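Side-chain contacts in peptidoglycan synthetase penicillin-binding protein 3 (Bifidobacterium adolescentis, PDB 4YE5), which probably binds penicillin and, as a member of the transpeptidase family, is thought to cross-link peptidoglycan during cell-wall synthesis: residues Asp249-Asp254 / Ile418-Val423; Leu298-His303 / Asp352-Glu357; Ser280-Pro285 / Gly378-Val383; Ile63-Thr66 / Gln70-Ser73. All blocks are in the same frame, centred on the assembly; numbering follows the deposited sequence.

Interaction 1: residues Asp249-Asp254 / Ile418-Val423; sequences DVQSGD and IANKGV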
loop_
_atom_site.group_PDB
_atom_site.type_symbol
_atom_site.label_atom_id
_atom_site.label_comp_id
_atom_site.label_asym_id
_atom_site.label_seq_id
_atom_site.Cartn_x
_atom_site.Cartn_y
_atom_site.Cartn_z
ATOM N N ASP A 249 -7.868 -9.299 -6.400
ATOM C CA ASP A 249 -7.974 -10.571 -7.130
ATOM C C ASP A 249 -8.551 -11.658 -6.228
ATOM O O ASP A 249 -7.955 -11.995 -5.201
ATOM C CB ASP A 249 -6.605 -11.049 -7.604
ATOM C CG ASP A 249 -6.690 -12.387 -8.337
ATOM O OD1 ASP A 249 -7.158 -12.398 -9.494
ATOM O OD2 ASP A 249 -6.304 -13.419 -7.756
ATOM N N VAL A 250 -9.689 -12.222 -6.626
ATOM C CA VAL A 250 -10.423 -13.162 -5.783
ATOM C C VAL A 250 -9.599 -14.362 -5.343
ATOM O O VAL A 250 -9.559 -14.696 -4.162
ATOM C CB VAL A 250 -11.713 -13.653 -6.479
ATOM C CG1 VAL A 250 -12.318 -14.862 -5.746
ATOM C CG2 VAL A 250 -12.728 -12.521 -6.531
ATOM N N GLN A 251 -8.944 -15.029 -6.278
ATOM C CA GLN A 251 -8.336 -16.303 -5.911
ATOM C C GLN A 251 -7.042 -16.172 -5.105
ATOM O O GLN A 251 -6.742 -17.027 -4.282
ATOM C CB GLN A 251 -8.157 -17.211 -7.135
ATOM C CG GLN A 251 -9.460 -17.983 -7.420
ATOM C CD GLN A 251 -9.436 -18.765 -8.716
ATOM O OE1 GLN A 251 -8.379 -18.986 -9.302
ATOM N NE2 GLN A 251 -10.613 -19.188 -9.170
ATOM N N SER A 252 -6.300 -15.086 -5.309
ATOM C CA SER A 252 -5.005 -14.940 -4.644
ATOM C C SER A 252 -5.019 -14.011 -3.423
ATOM O O SER A 252 -4.171 -14.134 -2.548
ATOM C CB SER A 252 -3.969 -14.430 -5.639
ATOM O OG SER A 252 -4.281 -13.073 -5.974
ATOM N N GLY A 253 -5.971 -13.087 -3.372
ATOM C CA GLY A 253 -5.955 -12.042 -2.367
ATOM C C GLY A 253 -5.003 -10.900 -2.688
ATOM O O GLY A 253 -4.771 -10.029 -1.851
ATOM N N ASP A 254 -4.450 -10.893 -3.898
ATOM C CA ASP A 254 -3.558 -9.810 -4.332
ATOM C C ASP A 254 -4.296 -8.518 -4.592
ATOM O O ASP A 254 -5.391 -8.524 -5.157
ATOM C CB ASP A 254 -2.827 -10.179 -5.614
ATOM C CG ASP A 254 -1.731 -11.190 -5.391
ATOM O OD1 ASP A 254 -1.455 -11.513 -4.212
ATOM O OD2 ASP A 254 -1.135 -11.637 -6.397
ATOM N N ILE A 418 -16.965 -14.684 0.307
ATOM C CA ILE A 418 -18.115 -15.197 -0.446
ATOM C C ILE A 418 -17.747 -15.532 -1.902
ATOM O O ILE A 418 -18.309 -16.443 -2.519
ATOM C CB ILE A 418 -19.283 -14.162 -0.482
ATOM C CG1 ILE A 418 -19.598 -13.619 0.921
ATOM C CG2 ILE A 418 -20.504 -14.741 -1.151
ATOM C CD1 ILE A 418 -19.835 -14.688 1.979
ATOM N N ALA A 419 -16.847 -14.746 -2.466
ATOM C CA ALA A 419 -16.382 -14.958 -3.847
ATOM C C ALA A 419 -15.458 -16.150 -3.979
ATOM O O ALA A 419 -15.348 -16.755 -5.060
ATOM C CB ALA A 419 -15.650 -13.674 -4.344
ATOM N N ASN A 420 -14.750 -16.459 -2.894
ATOM C CA ASN A 420 -13.686 -17.450 -2.923
ATOM C C ASN A 420 -14.087 -18.756 -2.210
ATOM O O ASN A 420 -13.287 -19.366 -1.497
ATOM C CB ASN A 420 -12.407 -16.863 -2.300
ATOM C CG ASN A 420 -11.167 -17.650 -2.667
ATOM O OD1 ASN A 420 -11.075 -18.187 -3.760
ATOM N ND2 ASN A 420 -10.209 -17.727 -1.748
ATOM N N LYS A 421 -15.343 -19.155 -2.379
ATOM C CA LYS A 421 -15.821 -20.455 -1.895
ATOM C C LYS A 421 -15.748 -20.605 -0.376
ATOM O O LYS A 421 -15.627 -21.722 0.130
ATOM C CB LYS A 421 -15.067 -21.602 -2.587
ATOM C CG LYS A 421 -15.292 -21.643 -4.106
ATOM C CD LYS A 421 -14.328 -22.573 -4.797
ATOM C CE LYS A 421 -14.794 -22.875 -6.210
ATOM N NZ LYS A 421 -13.817 -23.748 -6.911
ATOM N N GLY A 422 -15.803 -19.484 0.345
ATOM C CA GLY A 422 -15.868 -19.524 1.801
ATOM C C GLY A 422 -14.527 -19.459 2.503
ATOM O O GLY A 422 -14.446 -19.604 3.729
ATOM N N VAL A 423 -13.469 -19.243 1.717
ATOM C CA VAL A 423 -12.102 -19.242 2.225
ATOM C C VAL A 423 -11.579 -17.799 2.279
ATOM O O VAL A 423 -11.752 -17.024 1.336
ATOM C CB VAL A 423 -11.170 -20.116 1.353
ATOM C CG1 VAL A 423 -9.697 -19.941 1.757
ATOM C CG2 VAL A 423 -11.579 -21.600 1.440
#
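At the turn of the beta hairpin made by strands 242-249 and 255-260, Val250 packs against Ala419 and Asn420, where helix 408-419 gives way to loop. Both methyls of Val250 straddle the Ala419 methyl: CG1 and CG2 each lie 3.8 Å from Ala419 CB. With Val250 CG1 anti to its own backbone N (chi1 167°), this branch also reaches the last turn of the helix, 3.6 Å from Ala419 O. Asn420 then swings its amide over the hairpin turn. Val250 O stands over the face of that amide, 3.7 Å from Asn420 CG and only slightly farther from the two terminal atoms, so the touch is van der Waals packing. Asn420 OD1 grazes the chain of Gln251, 4.0 Å from Gln251 CG, where the two side chains cross at about a right angle.

The turn is braced from within. Asp249 OD2 accepts from Ser252 OG (2.7 Å) and from Ser252 N (3.0 Å), the two donors lying on opposite faces of the carboxylate plane; the backbone bond makes an Asx motif. Ser252 OG in turn accepts from Asp254 N, which adds an ST turn. Across the contact, the helix exit folds into a type I' turn from Asn420 to Val423, with Lys421 and Gly422 at positive phi. Pro515 also packs on Ala419, Arg428 forms a salt bridge with Asp254, and Ile418, one residue back, faces helices 290-299 and 455-470.

Interaction 2: residues Leu298-His303 / Asp352-Glu357; sequences LQLGLH and DKMTNE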
loop_
_atom_site.group_PDB
_atom_site.type_symbol
_atom_site.label_atom_id
_atom_site.label_comp_id
_atom_site.label_asym_id
_atom_site.label_seq_id
_atom_site.Cartn_x
_atom_site.Cartn_y
_atom_site.Cartn_z
ATOM N N LEU A 298 -26.738 -19.026 8.243
ATOM C CA LEU A 298 -26.796 -20.201 7.380
ATOM C C LEU A 298 -25.845 -21.268 7.896
ATOM O O LEU A 298 -26.227 -22.410 8.033
ATOM C CB LEU A 298 -26.434 -19.846 5.946
ATOM C CG LEU A 298 -27.379 -18.838 5.282
ATOM C CD1 LEU A 298 -26.838 -18.508 3.904
ATOM C CD2 LEU A 298 -28.793 -19.412 5.176
ATOM N N GLN A 299 -24.603 -20.876 8.175
ATOM C CA GLN A 299 -23.588 -21.805 8.641
ATOM C C GLN A 299 -24.030 -22.578 9.886
ATOM O O GLN A 299 -23.780 -23.782 9.992
ATOM C CB GLN A 299 -22.270 -21.085 8.913
ATOM C CG GLN A 299 -21.142 -22.003 9.364
ATOM C CD GLN A 299 -20.703 -22.961 8.265
ATOM O OE1 GLN A 299 -20.765 -22.628 7.077
ATOM N NE2 GLN A 299 -20.288 -24.169 8.656
ATOM N N LEU A 300 -24.679 -21.875 10.811
ATOM C CA LEU A 300 -25.093 -22.443 12.088
ATOM C C LEU A 300 -26.382 -23.222 11.940
ATOM O O LEU A 300 -26.831 -23.869 12.887
ATOM C CB LEU A 300 -25.290 -21.330 13.125
ATOM C CG LEU A 300 -24.018 -20.595 13.567
ATOM C CD1 LEU A 300 -24.365 -19.324 14.353
ATOM C CD2 LEU A 300 -23.139 -21.539 14.394
ATOM N N GLY A 301 -26.992 -23.138 10.756
ATOM C CA GLY A 301 -28.238 -23.838 10.496
ATOM C C GLY A 301 -29.408 -23.176 11.208
ATOM O O GLY A 301 -30.422 -23.809 11.500
ATOM N N LEU A 302 -29.262 -21.893 11.500
ATOM C CA LEU A 302 -30.332 -21.155 12.164
ATOM C C LEU A 302 -31.468 -20.924 11.199
ATOM O O LEU A 302 -32.630 -20.987 11.572
ATOM C CB LEU A 302 -29.819 -19.826 12.718
ATOM C CG LEU A 302 -28.846 -19.998 13.879
ATOM C CD1 LEU A 302 -28.404 -18.650 14.390
ATOM C CD2 LEU A 302 -29.499 -20.834 14.995
ATOM N N HIS A 303 -31.123 -20.662 9.945
ATOM C CA HIS A 303 -32.127 -20.564 8.897
ATOM C C HIS A 303 -31.575 -21.158 7.614
ATOM O O HIS A 303 -30.367 -21.398 7.504
ATOM C CB HIS A 303 -32.554 -19.101 8.678
ATOM C CG HIS A 303 -33.544 -18.611 9.692
ATOM N ND1 HIS A 303 -34.844 -19.077 9.748
ATOM C CD2 HIS A 303 -33.424 -17.720 10.704
ATOM C CE1 HIS A 303 -35.479 -18.490 10.746
ATOM N NE2 HIS A 303 -34.641 -17.656 11.341
ATOM N N ASP A 352 -32.998 -14.005 15.623
ATOM C CA ASP A 352 -33.574 -14.185 16.962
ATOM C C ASP A 352 -32.802 -15.174 17.833
ATOM O O ASP A 352 -32.519 -14.888 19.003
ATOM C CB ASP A 352 -35.044 -14.623 16.855
ATOM C CG ASP A 352 -35.702 -14.835 18.216
ATOM O OD1 ASP A 352 -35.454 -14.032 19.146
ATOM O OD2 ASP A 352 -36.481 -15.804 18.352
ATOM N N LYS A 353 -32.457 -16.328 17.259
ATOM C CA LYS A 353 -31.847 -17.413 18.028
ATOM C C LYS A 353 -30.315 -17.361 18.023
ATOM O O LYS A 353 -29.655 -18.139 18.712
ATOM C CB LYS A 353 -32.324 -18.778 17.515
ATOM C CG LYS A 353 -33.827 -19.021 17.625
ATOM C CD LYS A 353 -34.264 -19.053 19.070
ATOM C CE LYS A 353 -35.727 -19.444 19.199
ATOM N NZ LYS A 353 -36.138 -19.466 20.623
HETATM N N MSE A 354 -29.749 -16.457 17.236
HETATM C CA MSE A 354 -28.299 -16.301 17.194
HETATM C C MSE A 354 -27.799 -15.617 18.468
HETATM O O MSE A 354 -28.144 -14.465 18.727
HETATM C CB MSE A 354 -27.908 -15.456 15.982
HETATM C CG MSE A 354 -26.462 -15.619 15.556
HETATM SE SE MSE A 354 -26.131 -14.667 13.881
HETATM C CE MSE A 354 -24.396 -15.452 13.483
ATOM N N THR A 355 -26.979 -16.316 19.251
ATOM C CA THR A 355 -26.488 -15.767 20.512
ATOM C C THR A 355 -25.466 -14.682 20.256
ATOM O O THR A 355 -24.865 -14.645 19.184
ATOM C CB THR A 355 -25.815 -16.840 21.405
ATOM O OG1 THR A 355 -24.578 -17.259 20.811
ATOM C CG2 THR A 355 -26.742 -18.060 21.635
ATOM N N ASN A 356 -25.282 -13.802 21.244
ATOM C CA ASN A 356 -24.234 -12.779 21.218
ATOM C C ASN A 356 -22.881 -13.352 20.791
ATOM O O ASN A 356 -22.182 -12.776 19.957
ATOM C CB ASN A 356 -24.072 -12.145 22.610
ATOM C CG ASN A 356 -25.101 -11.056 22.896
ATOM O OD1 ASN A 356 -26.024 -10.834 22.118
ATOM N ND2 ASN A 356 -24.934 -10.369 24.025
ATOM N N GLU A 357 -22.514 -14.494 21.363
ATOM C CA GLU A 357 -21.223 -15.095 21.064
ATOM C C GLU A 357 -21.122 -15.499 19.596
ATOM O O GLU A 357 -20.094 -15.287 18.960
ATOM C CB GLU A 357 -20.951 -16.304 21.967
ATOM C CG GLU A 357 -19.577 -16.925 21.732
ATOM C CD GLU A 357 -19.353 -18.200 22.523
ATOM O OE1 GLU A 357 -20.286 -18.629 23.237
ATOM O OE2 GLU A 357 -18.243 -18.773 22.427
#
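Gly301 N donates to Leu298 O at 2.9 Å in the Schellman motif at the C-terminal end of helix 290-299, a reversal that sets Leu300 and Leu302 against Met354. Gly301 has the positive phi of this motif, and on its two sides the leucines project toward the segment 352-357. Met354, a selenomethionine, lies across both of them at about a right angle. Its CG is anti to the backbone N (chi1 -160°) and the chain stays extended to the methyl, so its root meets one leucine and its end the other.

The closer touch is at the root, where Leu302 CD1 rests 3.6 Å from Met354 CB and 3.8 Å from Met354 CG. The other branch of Leu302 turns to the neighbouring lysine, CD2 lying 4.3 Å from Lys353 CB, while the amine end of Lys353 leads away. In the transpeptidase fold this joins the end of helix 290-299 to the loop entering helix 356-365, for which Thr355 is the N-cap. Phe362 of that helix touches both Leu300 and Met354 and completes the apolar cluster. At the far end of the selenomethionine, CE meets Leu300 CD1 at 4.0 Å.

Interaction 3: residues Ser280-Pro285 / Gly378-Val383; sequences SETFEP and GESEGV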
loop_
_atom_site.group_PDB
_atom_site.type_symbol
_atom_site.label_atom_id
_atom_site.label_comp_id
_atom_site.label_asym_id
_atom_site.label_seq_id
_atom_site.Cartn_x
_atom_site.Cartn_y
_atom_site.Cartn_z
ATOM N N SER A 280 -6.132 4.587 5.734
ATOM C CA SER A 280 -6.460 4.975 7.115
ATOM C C SER A 280 -7.950 5.052 7.477
ATOM O O SER A 280 -8.325 4.835 8.627
ATOM C CB SER A 280 -5.813 6.328 7.447
ATOM O OG SER A 280 -6.214 7.315 6.513
ATOM N N GLU A 281 -8.801 5.387 6.515
ATOM C CA GLU A 281 -10.206 5.644 6.838
ATOM C C GLU A 281 -10.918 4.422 7.445
ATOM O O GLU A 281 -10.810 3.309 6.925
ATOM C CB GLU A 281 -10.959 6.091 5.578
ATOM C CG GLU A 281 -12.269 6.796 5.892
ATOM C CD GLU A 281 -12.036 8.206 6.428
ATOM O OE1 GLU A 281 -11.007 8.820 6.095
ATOM O OE2 GLU A 281 -12.875 8.703 7.183
ATOM N N THR A 282 -11.643 4.619 8.546
ATOM C CA THR A 282 -12.520 3.561 9.030
ATOM C C THR A 282 -13.947 4.090 9.121
ATOM O O THR A 282 -14.160 5.285 9.245
ATOM C CB THR A 282 -12.090 2.999 10.407
ATOM O OG1 THR A 282 -12.184 4.030 11.393
ATOM C CG2 THR A 282 -10.647 2.466 10.361
ATOM N N PHE A 283 -14.922 3.193 9.053
ATOM C CA PHE A 283 -16.325 3.585 8.983
ATOM C C PHE A 283 -17.166 2.353 9.260
ATOM O O PHE A 283 -16.691 1.216 9.092
ATOM C CB PHE A 283 -16.657 4.097 7.572
ATOM C CG PHE A 283 -16.139 3.191 6.463
ATOM C CD1 PHE A 283 -16.909 2.158 5.971
ATOM C CD2 PHE A 283 -14.851 3.364 5.956
ATOM C CE1 PHE A 283 -16.419 1.320 4.957
ATOM C CE2 PHE A 283 -14.357 2.543 4.939
ATOM C CZ PHE A 283 -15.125 1.520 4.450
ATOM N N GLU A 284 -18.415 2.573 9.660
ATOM C CA GLU A 284 -19.364 1.479 9.766
ATOM C C GLU A 284 -19.721 1.074 8.364
ATOM O O GLU A 284 -19.961 1.942 7.514
ATOM C CB GLU A 284 -20.629 1.903 10.533
ATOM C CG GLU A 284 -20.390 2.221 12.011
ATOM C CD GLU A 284 -21.612 2.878 12.648
ATOM O OE1 GLU A 284 -22.021 3.965 12.180
ATOM O OE2 GLU A 284 -22.170 2.302 13.600
ATOM N N PRO A 285 -19.755 -0.249 8.099
ATOM C CA PRO A 285 -20.038 -0.718 6.740
ATOM C C PRO A 285 -21.530 -0.668 6.383
ATOM O O PRO A 285 -21.848 -0.819 5.210
ATOM C CB PRO A 285 -19.540 -2.168 6.763
ATOM C CG PRO A 285 -19.772 -2.604 8.190
ATOM C CD PRO A 285 -19.451 -1.360 9.021
ATOM N N GLY A 378 -0.144 3.588 9.139
ATOM C CA GLY A 378 -1.343 4.394 9.309
ATOM C C GLY A 378 -2.630 3.589 9.192
ATOM O O GLY A 378 -3.726 4.130 9.289
ATOM N N GLU A 379 -2.484 2.289 8.981
ATOM C CA GLU A 379 -3.613 1.380 8.894
ATOM C C GLU A 379 -4.181 1.094 10.288
ATOM O O GLU A 379 -3.427 0.818 11.212
ATOM C CB GLU A 379 -3.145 0.065 8.267
ATOM C CG GLU A 379 -4.236 -0.963 8.102
ATOM C CD GLU A 379 -3.705 -2.320 7.633
ATOM O OE1 GLU A 379 -2.549 -2.409 7.157
ATOM O OE2 GLU A 379 -4.451 -3.306 7.763
ATOM N N SER A 380 -5.502 1.139 10.437
ATOM C CA SER A 380 -6.142 0.816 11.723
ATOM C C SER A 380 -6.645 -0.632 11.744
ATOM O O SER A 380 -6.863 -1.229 10.692
ATOM C CB SER A 380 -7.323 1.762 11.972
ATOM O OG SER A 380 -8.088 1.339 13.083
ATOM N N GLU A 381 -6.862 -1.194 12.929
ATOM C CA GLU A 381 -7.460 -2.526 13.002
ATOM C C GLU A 381 -8.985 -2.456 12.986
ATOM O O GLU A 381 -9.651 -3.484 12.933
ATOM C CB GLU A 381 -6.976 -3.301 14.238
ATOM C CG GLU A 381 -5.482 -3.585 14.219
ATOM C CD GLU A 381 -5.008 -4.311 15.463
ATOM O OE1 GLU A 381 -5.751 -4.331 16.469
ATOM O OE2 GLU A 381 -3.892 -4.871 15.424
ATOM N N GLY A 382 -9.534 -1.248 13.042
ATOM C CA GLY A 382 -10.976 -1.081 13.127
ATOM C C GLY A 382 -11.450 -1.398 14.530
ATOM O O GLY A 382 -10.657 -1.747 15.400
ATOM N N VAL A 383 -12.752 -1.295 14.763
ATOM C CA VAL A 383 -13.279 -1.512 16.105
ATOM C C VAL A 383 -14.410 -2.521 16.080
ATOM O O VAL A 383 -15.365 -2.365 15.336
ATOM C CB VAL A 383 -13.788 -0.190 16.736
ATOM C CG1 VAL A 383 -14.413 -0.454 18.100
ATOM C CG2 VAL A 383 -12.651 0.813 16.865
HETATM O O HOH W 1 -7.370 1.850 8.491
#
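Two irregular chain segments run alongside each other in the same general direction, Ser280 CA lying 4.9 Å from Glu379 CA and Thr282 CA 6.4 Å from Gly382 CA. The tighter end is where helix 277-280 stops. There Ser280 lays its CB 3.5 Å from Gly378 O, and Ser280 CA offers a CA-H...O contact to the same oxygen at 3.6 Å. The angle at the hydrogen, 129°, makes this a bent interaction.

Farther along, Thr282 uses its methyl branch. CG2 is anti to the carbonyl carbon and reaches over to the side chain of Ser380, 3.8 Å from Ser380 CB and almost as near to its hydroxyl. That hydroxyl is turned back into its own segment: OG is anti to the backbone N (chi1 170°) and accepts from Gly382 N, two residues ahead, at 3.0 Å in a nearly straight bond that closes an ST turn. A water links the backbones between these two touches. It accepts from Ser380 N at 2.8 Å and gives a weak bond to Ser280 O, so the two backbones are joined here through the water.

Neighbouring groups hold each segment in place: Phe283 packs on Leu411 of helix 408-419, and Gln410 of the same helix bonds to Glu381 O. The segment 280-285 leads into helix 290-299, near whose start an SxxK sequence pattern occurs, consistent with the active-site serine helix of penicillin-binding transpeptidases.

Interaction 4: residues Ile63-Thr66 / Gln70-Ser73; sequences IPTT and QTGS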
loop_
_atom_site.group_PDB
_atom_site.type_symbol
_atom_site.label_atom_id
_atom_site.label_comp_id
_atom_site.label_asym_id
_atom_site.label_seq_id
_atom_site.Cartn_x
_atom_site.Cartn_y
_atom_site.Cartn_z
ATOM N N ILE A 63 51.930 12.887 1.836
ATOM C CA ILE A 63 53.196 12.871 1.106
ATOM C C ILE A 63 53.096 11.847 -0.023
ATOM O O ILE A 63 52.955 10.663 0.252
ATOM C CB ILE A 63 54.388 12.477 2.013
ATOM C CG1 ILE A 63 54.489 13.426 3.207
ATOM C CG2 ILE A 63 55.702 12.492 1.216
ATOM C CD1 ILE A 63 55.515 13.004 4.233
ATOM N N PRO A 64 53.144 12.301 -1.291
ATOM C CA PRO A 64 52.934 11.357 -2.401
ATOM C C PRO A 64 54.113 10.387 -2.552
ATOM O O PRO A 64 55.266 10.742 -2.336
ATOM C CB PRO A 64 52.837 12.267 -3.636
ATOM C CG PRO A 64 53.671 13.499 -3.239
ATOM C CD PRO A 64 53.380 13.682 -1.762
ATOM N N THR A 65 53.783 9.160 -2.933
ATOM C CA THR A 65 54.757 8.102 -3.127
ATOM C C THR A 65 55.297 8.121 -4.550
ATOM O O THR A 65 54.534 8.143 -5.512
ATOM C CB THR A 65 54.097 6.738 -2.846
ATOM O OG1 THR A 65 53.748 6.675 -1.455
ATOM C CG2 THR A 65 55.041 5.578 -3.193
ATOM N N THR A 66 56.618 8.115 -4.669
ATOM C CA THR A 66 57.286 8.104 -5.963
ATOM C C THR A 66 57.205 6.709 -6.591
ATOM O O THR A 66 57.457 5.695 -5.920
ATOM C CB THR A 66 58.743 8.565 -5.821
ATOM O OG1 THR A 66 58.764 9.920 -5.336
ATOM C CG2 THR A 66 59.466 8.504 -7.160
ATOM N N GLN A 70 59.913 -0.753 -7.088
ATOM C CA GLN A 70 59.425 -1.364 -5.847
ATOM C C GLN A 70 57.940 -1.141 -5.562
ATOM O O GLN A 70 57.288 -1.950 -4.894
ATOM C CB GLN A 70 60.250 -0.877 -4.667
ATOM C CG GLN A 70 61.708 -1.271 -4.720
ATOM C CD GLN A 70 62.292 -1.353 -3.316
ATOM O OE1 GLN A 70 61.708 -2.001 -2.439
ATOM N NE2 GLN A 70 63.417 -0.675 -3.087
ATOM N N THR A 71 57.397 -0.033 -6.045
ATOM C CA THR A 71 56.007 0.313 -5.735
ATOM C C THR A 71 54.993 -0.242 -6.743
ATOM O O THR A 71 53.790 -0.357 -6.445
ATOM C CB THR A 71 55.840 1.848 -5.636
ATOM O OG1 THR A 71 56.249 2.449 -6.867
ATOM C CG2 THR A 71 56.731 2.423 -4.526
ATOM N N GLY A 72 55.466 -0.600 -7.933
ATOM C CA GLY A 72 54.537 -0.908 -9.007
ATOM C C GLY A 72 53.628 0.297 -9.216
ATOM O O GLY A 72 54.105 1.416 -9.405
ATOM N N SER A 73 52.324 0.075 -9.113
ATOM C CA SER A 73 51.343 1.123 -9.340
ATOM C C SER A 73 50.836 1.649 -8.007
ATOM O O SER A 73 49.901 2.443 -7.960
ATOM C CB SER A 73 50.172 0.588 -10.188
ATOM O OG SER A 73 49.246 -0.173 -9.414
#
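Methyl packing joins Thr65 to Thr71: the two CG2 atoms lie 3.8 Å apart, where the side chains slide past each other in opposite directions. Thr65 brings its methyl there by holding CG2 anti to the backbone N, with OG1 beside that N (chi1 -66°). In Thr71 the methyl is instead anti to the carbonyl carbon, and it also lies 3.6 Å from Thr66 O, so this one branch touches both Thr65 and Thr66. The side chain of Thr66 itself starts away from the contact, leaving its backbone to take part.

These touches lie in the loop between helices 56-61 and 87-99, in the dimerisation domain. A disulfide between Cys67 and Cys75 closes the chain around the segment 70-73, and Thr65 packs on Cys75.

Among the polar groups, Thr71 OG1 lies 3.6 Å from Thr66 O. Its firmer partner is Thr68 N, which donates to it from within the disulfide-closed loop, and Thr68 OG1 accepts from Gln70 N. On the other segment, the backbone N of Thr65 is hydrogen-bonded to His76 ND1.

In the fold
From the N terminus, interaction 4 comes first and closes a very short loop, with three residues between its segments, in the dimerisation domain. It lies about 69 Å, centre to centre, from interaction 1, on the opposite side of the chain's centre. The other three belong to the transpeptidase domain and are nested without crossing: interaction 1 spans the longest stretch of chain, interaction 3 lies within it, and interaction 2 lies within interaction 3. Together they tie a hairpin of the antiparallel sheet to helix 408-419, join the approaches to helices 290-299 and 394-397, and connect helix 290-299 with helix 356-365. None of the four touches another.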